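Local atomic coordinates of beta-n-acetylhexosaminidase (Streptococcus pneumoniae, PDB entry 4AZI), a protein that hydrolyses terminal beta-linked N-acetylhexosamine residues from glycans, as a family 20 glycoside hydrolase catalytic module of the pneumococcal exo-beta-D-N-acetylglucosaminidase StrH. Residues R29-Y39 with E339-A350. The protein carries 2 engineered substitutions. Numbering follows the deposited sequence.
Sequences RIVDKASELGY and EEEIFELMTAFA
Helix 29-37 (Lys33, Leu37) runs nearly parallel to helix 339-350 (Phe343, Met346); the axes approach to 10.2 Å and cross at -20°. Lys33 lays its aliphatic chain over one face of the Phe343 ring. Its CG sits 3.6 Å from the ring centroid, nearly on the normal, a CH-pi contact. This CG is anti to the backbone N (chi1 -163°), and a bend at chi2 carries the chain across the ring. CG of Glu339 lies over the rim of the opposite face. A water accepts from Lys33 NZ and donates to Thr347 OG1. Met346 is a knob in a hole formed by Ile30, Lys33, Ala34 and Leu37; its CE lies 3.9 Å from Ala34 CB. These helices follow strands 10-16 and 321-329, the first and last of the TIM barrel, where the eight-stranded ring closes. Ile13 and Ile15 of strand 10-16 touch Met346 and Ile30 respectively. Just after the helix, Gly38 has positive phi, and Tyr39 OH donates to Met346 O (2.7 Å) in the carbonyl plane, along a lone-pair direction. The same oxygen accepts from Ala350 N. Met346 CE lies over one face of the Tyr39 ring, while Leu37 CD1 packs 3.7 Å from Met346 CB.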
ATOM      1  N   ARG A  29      -5.523  11.042 -11.053  1.00 16.62           N
ATOM      2  CA  ARG A  29      -4.762  12.269 -10.777  1.00 16.85           C
ATOM      3  C   ARG A  29      -3.541  12.050  -9.877  1.00 16.14           C
ATOM      4  O   ARG A  29      -2.485  12.656 -10.088  1.00 16.07           O
ATOM      5  CB  ARG A  29      -5.661  13.332 -10.156  1.00 18.40           C
ATOM      6  CG  ARG A  29      -6.614  13.987 -11.135  1.00 20.32           C
ATOM      7  CD  ARG A  29      -6.700  15.470 -10.845  1.00 23.34           C
ATOM      8  NE  ARG A  29      -5.512  16.173 -11.346  1.00 25.91           N
ATOM      9  CZ  ARG A  29      -5.193  17.435 -11.066  1.00 26.76           C
ATOM     10  NH1 ARG A  29      -5.965  18.168 -10.275  1.00 27.75           N
ATOM     11  NH2 ARG A  29      -4.093  17.968 -11.583  1.00 27.28           N
ATOM     12  N   ILE A  30      -3.703  11.204  -8.861  1.00 15.47           N
ATOM     13  CA  ILE A  30      -2.583  10.765  -8.019  1.00 14.78           C
ATOM     14  C   ILE A  30      -1.510  10.044  -8.853  1.00 14.55           C
ATOM     15  O   ILE A  30      -0.319  10.333  -8.714  1.00 14.55           O
ATOM     16  CB  ILE A  30      -3.077   9.874  -6.847  1.00 14.45           C
ATOM     17  CG1 ILE A  30      -3.845  10.726  -5.825  1.00 14.40           C
ATOM     18  CG2 ILE A  30      -1.917   9.112  -6.196  1.00 14.20           C
ATOM     19  CD1 ILE A  30      -4.703   9.935  -4.858  1.00 14.35           C
ATOM     20  N   VAL A  31      -1.944   9.118  -9.715  1.00 14.47           N
ATOM     21  CA  VAL A  31      -1.066   8.419 -10.670  1.00 14.32           C
ATOM     22  C   VAL A  31      -0.278   9.420 -11.533  1.00 14.54           C
ATOM     23  O   VAL A  31       0.944   9.304 -11.670  1.00 14.39           O
ATOM     24  CB  VAL A  31      -1.881   7.458 -11.583  1.00 14.33           C
ATOM     25  CG1 VAL A  31      -1.094   7.065 -12.828  1.00 14.05           C
ATOM     26  CG2 VAL A  31      -2.309   6.217 -10.815  1.00 13.84           C
ATOM     27  N   ASP A  32      -1.002  10.397 -12.086  1.00 14.67           N
ATOM     28  CA  ASP A  32      -0.440  11.508 -12.868  1.00 14.95           C
ATOM     29  C   ASP A  32       0.640  12.268 -12.117  1.00 14.71           C
ATOM     30  O   ASP A  32       1.728  12.502 -12.646  1.00 14.69           O
ATOM     31  CB  ASP A  32      -1.540  12.517 -13.233  1.00 14.87           C
ATOM     32  CG  ASP A  32      -2.486  12.004 -14.292  1.00 15.31           C
ATOM     33  OD1 ASP A  32      -2.196  10.956 -14.903  0.50 15.08           O
ATOM     34  OD2 ASP A  32      -3.517  12.673 -14.521  0.50 14.84           O
ATOM     35  N   LYS A  33       0.314  12.674 -10.890  1.00 14.82           N
ATOM     36  CA  LYS A  33       1.245  13.403 -10.045  1.00 14.84           C
ATOM     37  C   LYS A  33       2.444  12.551  -9.671  1.00 14.47           C
ATOM     38  O   LYS A  33       3.554  13.060  -9.612  1.00 14.43           O
ATOM     39  CB  LYS A  33       0.555  13.925  -8.780  1.00 15.26           C
ATOM     40  CG  LYS A  33       1.332  15.017  -8.063  1.00 15.79           C
ATOM     41  CD  LYS A  33       1.455  16.263  -8.929  1.00 16.59           C
ATOM     42  CE  LYS A  33       2.296  17.333  -8.259  1.00 17.09           C
ATOM     43  NZ  LYS A  33       2.465  18.525  -9.146  1.00 17.48           N
ATOM     44  N   ALA A  34       2.218  11.263  -9.420  1.00 14.22           N
ATOM     45  CA  ALA A  34       3.319  10.336  -9.131  1.00 13.87           C
ATOM     46  C   ALA A  34       4.238  10.177 -10.340  1.00 13.66           C
ATOM     47  O   ALA A  34       5.458  10.181 -10.205  1.00 13.46           O
ATOM     48  CB  ALA A  34       2.785   8.987  -8.683  1.00 13.60           C
ATOM     49  N   SER A  35       3.641  10.056 -11.522  1.00 13.98           N
ATOM     50  CA  SER A  35       4.396   9.920 -12.766  1.00 14.29           C
ATOM     51  C   SER A  35       5.260  11.146 -13.075  1.00 14.23           C
ATOM     52  O   SER A  35       6.378  11.008 -13.573  1.00 14.42           O
ATOM     53  CB  SER A  35       3.462   9.640 -13.941  1.00 14.32           C
ATOM     54  OG  SER A  35       4.215   9.536 -15.135  1.00 15.31           O
ATOM     55  N   GLU A  36       4.743  12.340 -12.786  1.00 14.22           N
ATOM     56  CA  GLU A  36       5.488  13.553 -13.083  1.00 14.66           C
ATOM     57  C   GLU A  36       6.644  13.746 -12.106  1.00 13.92           C
ATOM     58  O   GLU A  36       7.713  14.247 -12.482  1.00 13.83           O
ATOM     59  CB  GLU A  36       4.572  14.783 -13.078  1.00 15.92           C
ATOM     60  CG  GLU A  36       4.619  15.595 -11.794  1.00 17.79           C
ATOM     61  CD  GLU A  36       4.084  17.007 -11.963  1.00 18.95           C
ATOM     62  OE1 GLU A  36       2.914  17.153 -12.373  1.00 20.10           O
ATOM     63  OE2 GLU A  36       4.837  17.964 -11.676  1.00 19.63           O
ATOM     64  N   LEU A  37       6.422  13.341 -10.857  1.00 12.85           N
ATOM     65  CA  LEU A  37       7.385  13.559  -9.785  1.00 12.48           C
ATOM     66  C   LEU A  37       8.436  12.445  -9.738  1.00 12.47           C
ATOM     67  O   LEU A  37       9.443  12.568  -9.042  1.00 12.70           O
ATOM     68  CB  LEU A  37       6.664  13.707  -8.435  1.00 12.29           C
ATOM     69  CG  LEU A  37       5.783  14.957  -8.251  1.00 12.08           C
ATOM     70  CD1 LEU A  37       4.941  14.864  -6.986  1.00 12.27           C
ATOM     71  CD2 LEU A  37       6.608  16.236  -8.255  1.00 11.93           C
ATOM     72  N   GLY A  38       8.199  11.373 -10.490  1.00 12.25           N
ATOM     73  CA  GLY A  38       9.183  10.295 -10.636  1.00 12.31           C
ATOM     74  C   GLY A  38       9.077   9.130  -9.671  1.00 12.25           C
ATOM     75  O   GLY A  38      10.046   8.371  -9.493  1.00 12.37           O
ATOM     76  N   TYR A  39       7.903   8.976  -9.062  1.00 12.37           N
ATOM     77  CA  TYR A  39       7.559   7.785  -8.282  1.00 12.37           C
ATOM     78  C   TYR A  39       7.476   6.565  -9.192  1.00 12.53           C
ATOM     79  O   TYR A  39       7.420   6.707 -10.412  1.00 12.63           O
ATOM     80  CB  TYR A  39       6.213   7.985  -7.573  1.00 12.34           C
ATOM     81  CG  TYR A  39       6.273   8.946  -6.416  1.00 12.33           C
ATOM     82  CD1 TYR A  39       6.236  10.334  -6.623  1.00 12.11           C
ATOM     83  CD2 TYR A  39       6.367   8.472  -5.108  1.00 12.39           C
ATOM     84  CE1 TYR A  39       6.309  11.221  -5.560  1.00 12.01           C
ATOM     85  CE2 TYR A  39       6.434   9.349  -4.035  1.00 12.53           C
ATOM     86  CZ  TYR A  39       6.401  10.723  -4.267  1.00 12.43           C
ATOM     87  OH  TYR A  39       6.477  11.579  -3.194  1.00 12.20           O
ATOM     88  N   GLU A 339      -6.490  17.358  -2.407  1.00 21.56           N
ATOM     89  CA  GLU A 339      -5.489  16.929  -3.369  1.00 21.84           C
ATOM     90  C   GLU A 339      -4.165  17.703  -3.270  1.00 21.85           C
ATOM     91  O   GLU A 339      -3.084  17.102  -3.255  1.00 21.11           O
ATOM     92  CB  GLU A 339      -6.101  17.035  -4.765  1.00 21.82           C
ATOM     93  CG  GLU A 339      -5.126  16.962  -5.915  1.00 22.41           C
ATOM     94  CD  GLU A 339      -5.839  16.952  -7.247  1.00 22.77           C
ATOM     95  OE1 GLU A 339      -6.419  15.902  -7.599  1.00 22.07           O
ATOM     96  OE2 GLU A 339      -5.845  18.005  -7.919  1.00 23.04           O
ATOM     97  N   GLU A 340      -4.271  19.027  -3.180  1.00 21.68           N
ATOM     98  CA  GLU A 340      -3.114  19.926  -3.105  1.00 21.68           C
ATOM     99  C   GLU A 340      -2.185  19.685  -1.899  1.00 20.39           C
ATOM    100  O   GLU A 340      -0.976  19.877  -1.998  1.00 19.24           O
ATOM    101  CB  GLU A 340      -3.562  21.398  -3.175  1.00 22.72           C
ATOM    102  CG  GLU A 340      -4.370  21.909  -1.981  1.00 24.60           C
ATOM    103  CD  GLU A 340      -5.878  21.670  -2.075  1.00 26.12           C
ATOM    104  OE1 GLU A 340      -6.375  21.085  -3.074  1.00 25.79           O
ATOM    105  OE2 GLU A 340      -6.582  22.082  -1.125  1.00 27.16           O
ATOM    106  N   GLU A 341      -2.755  19.273  -0.770  1.00 19.86           N
ATOM    107  CA  GLU A 341      -1.950  18.907   0.397  1.00 19.72           C
ATOM    108  C   GLU A 341      -1.094  17.684   0.073  1.00 19.02           C
ATOM    109  O   GLU A 341       0.108  17.670   0.334  1.00 18.85           O
ATOM    110  CB  GLU A 341      -2.837  18.604   1.600  1.00 19.76           C
ATOM    111  CG  GLU A 341      -3.529  19.807   2.211  1.00 20.57           C
ATOM    112  CD  GLU A 341      -4.403  19.424   3.389  1.00 21.12           C
ATOM    113  OE1 GLU A 341      -4.839  18.260   3.458  1.00 21.34           O
ATOM    114  OE2 GLU A 341      -4.651  20.285   4.258  1.00 22.56           O
ATOM    115  N   ILE A 342      -1.732  16.669  -0.506  1.00 18.39           N
ATOM    116  CA  ILE A 342      -1.070  15.409  -0.859  1.00 17.99           C
ATOM    117  C   ILE A 342       0.007  15.642  -1.916  1.00 17.82           C
ATOM    118  O   ILE A 342       1.079  15.047  -1.856  1.00 17.19           O
ATOM    119  CB  ILE A 342      -2.100  14.348  -1.320  1.00 17.57           C
ATOM    120  CG1 ILE A 342      -2.796  13.716  -0.108  1.00 17.56           C
ATOM    121  CG2 ILE A 342      -1.439  13.235  -2.127  1.00 17.44           C
ATOM    122  CD1 ILE A 342      -3.694  14.647   0.685  1.00 17.55           C
ATOM    123  N   PHE A 343      -0.290  16.534  -2.859  1.00 18.19           N
ATOM    124  CA  PHE A 343       0.636  16.886  -3.933  1.00 18.68           C
ATOM    125  C   PHE A 343       1.858  17.626  -3.393  1.00 18.62           C
ATOM    126  O   PHE A 343       2.982  17.348  -3.814  1.00 18.90           O
ATOM    127  CB  PHE A 343      -0.077  17.704  -5.021  1.00 18.86           C
ATOM    128  CG  PHE A 343      -0.960  16.885  -5.934  1.00 19.35           C
ATOM    129  CD1 PHE A 343      -1.281  15.559  -5.637  1.00 19.49           C
ATOM    130  CD2 PHE A 343      -1.495  17.455  -7.088  1.00 19.86           C
ATOM    131  CE1 PHE A 343      -2.095  14.814  -6.481  1.00 19.56           C
ATOM    132  CE2 PHE A 343      -2.313  16.714  -7.937  1.00 19.74           C
ATOM    133  CZ  PHE A 343      -2.613  15.393  -7.632  1.00 19.63           C
ATOM    134  N   GLU A 344       1.653  18.547  -2.455  1.00 18.43           N
ATOM    135  CA  GLU A 344       2.796  19.225  -1.831  1.00 18.28           C
ATOM    136  C   GLU A 344       3.695  18.230  -1.079  1.00 17.37           C
ATOM    137  O   GLU A 344       4.923  18.295  -1.173  1.00 16.39           O
ATOM    138  CB  GLU A 344       2.353  20.357  -0.900  1.00 19.46           C
ATOM    139  CG  GLU A 344       3.533  21.151  -0.346  1.00 20.58           C
ATOM    140  CD  GLU A 344       3.150  22.164   0.717  1.00 21.69           C
ATOM    141  OE1 GLU A 344       1.958  22.246   1.080  1.00 22.70           O
ATOM    142  OE2 GLU A 344       4.055  22.877   1.197  1.00 22.79           O
ATOM    143  N   LEU A 345       3.075  17.308  -0.347  1.00 16.41           N
ATOM    144  CA  LEU A 345       3.821  16.298   0.398  1.00 15.88           C
ATOM    145  C   LEU A 345       4.621  15.397  -0.549  1.00 15.28           C
ATOM    146  O   LEU A 345       5.814  15.173  -0.334  1.00 14.88           O
ATOM    147  CB  LEU A 345       2.876  15.480   1.291  1.00 16.02           C
ATOM    148  CG  LEU A 345       3.455  14.496   2.311  1.00 16.06           C
ATOM    149  CD1 LEU A 345       4.529  15.125   3.184  1.00 16.14           C
ATOM    150  CD2 LEU A 345       2.336  13.933   3.176  1.00 16.15           C
ATOM    151  N   MET A 346       3.960  14.910  -1.601  1.00 14.57           N
ATOM    152  CA  MET A 346       4.613  14.115  -2.635  1.00 14.54           C
ATOM    153  C   MET A 346       5.772  14.849  -3.299  1.00 14.39           C
ATOM    154  O   MET A 346       6.828  14.265  -3.504  1.00 13.67           O
ATOM    155  CB  MET A 346       3.612  13.681  -3.706  1.00 14.52           C
ATOM    156  CG  MET A 346       2.626  12.629  -3.240  1.00 14.84           C
ATOM    157  SD  MET A 346       1.353  12.335  -4.470  1.00 15.22           S
ATOM    158  CE  MET A 346       2.286  11.437  -5.712  1.00 14.97           C
ATOM    159  N   THR A 347       5.558  16.121  -3.640  1.00 14.11           N
ATOM    160  CA  THR A 347       6.569  16.935  -4.316  1.00 14.30           C
ATOM    161  C   THR A 347       7.800  17.147  -3.427  1.00 14.50           C
ATOM    162  O   THR A 347       8.935  17.011  -3.892  1.00 14.69           O
ATOM    163  CB  THR A 347       5.982  18.294  -4.768  1.00 14.19           C
ATOM    164  OG1 THR A 347       4.860  18.062  -5.628  1.00 13.85           O
ATOM    165  CG2 THR A 347       7.020  19.130  -5.508  1.00 14.40           C
ATOM    166  N   ALA A 348       7.563  17.457  -2.153  1.00 14.29           N
ATOM    167  CA  ALA A 348       8.638  17.640  -1.172  1.00 14.72           C
ATOM    168  C   ALA A 348       9.548  16.409  -1.041  1.00 14.42           C
ATOM    169  O   ALA A 348      10.774  16.537  -1.054  1.00 14.22           O
ATOM    170  CB  ALA A 348       8.058  18.027   0.180  1.00 14.74           C
ATOM    171  N   PHE A 349       8.942  15.227  -0.932  1.00 14.24           N
ATOM    172  CA  PHE A 349       9.686  13.954  -0.861  1.00 14.11           C
ATOM    173  C   PHE A 349      10.517  13.721  -2.136  1.00 14.31           C
ATOM    174  O   PHE A 349      11.674  13.313  -2.060  1.00 14.17           O
ATOM    175  CB  PHE A 349       8.721  12.787  -0.600  1.00 13.88           C
ATOM    176  CG  PHE A 349       9.391  11.508  -0.144  1.00 14.25           C
ATOM    177  CD1 PHE A 349      10.435  11.526   0.785  1.00 14.13           C
ATOM    178  CD2 PHE A 349       8.943  10.274  -0.617  1.00 14.40           C
ATOM    179  CE1 PHE A 349      11.034  10.339   1.206  1.00 14.58           C
ATOM    180  CE2 PHE A 349       9.538   9.087  -0.197  1.00 14.39           C
ATOM    181  CZ  PHE A 349      10.582   9.121   0.719  1.00 14.57           C
ATOM    182  N   ALA A 350       9.929  14.001  -3.299  1.00 14.44           N
ATOM    183  CA  ALA A 350      10.653  13.875  -4.566  1.00 14.91           C
ATOM    184  C   ALA A 350      11.790  14.898  -4.659  1.00 15.38           C
ATOM    185  O   ALA A 350      12.906  14.552  -5.051  1.00 15.34           O
ATOM    186  CB  ALA A 350       9.704  14.008  -5.748  1.00 14.75           C
TER
HETATM  187  O   HOH W   1       4.489  19.780  -7.938  1.00 19.48           O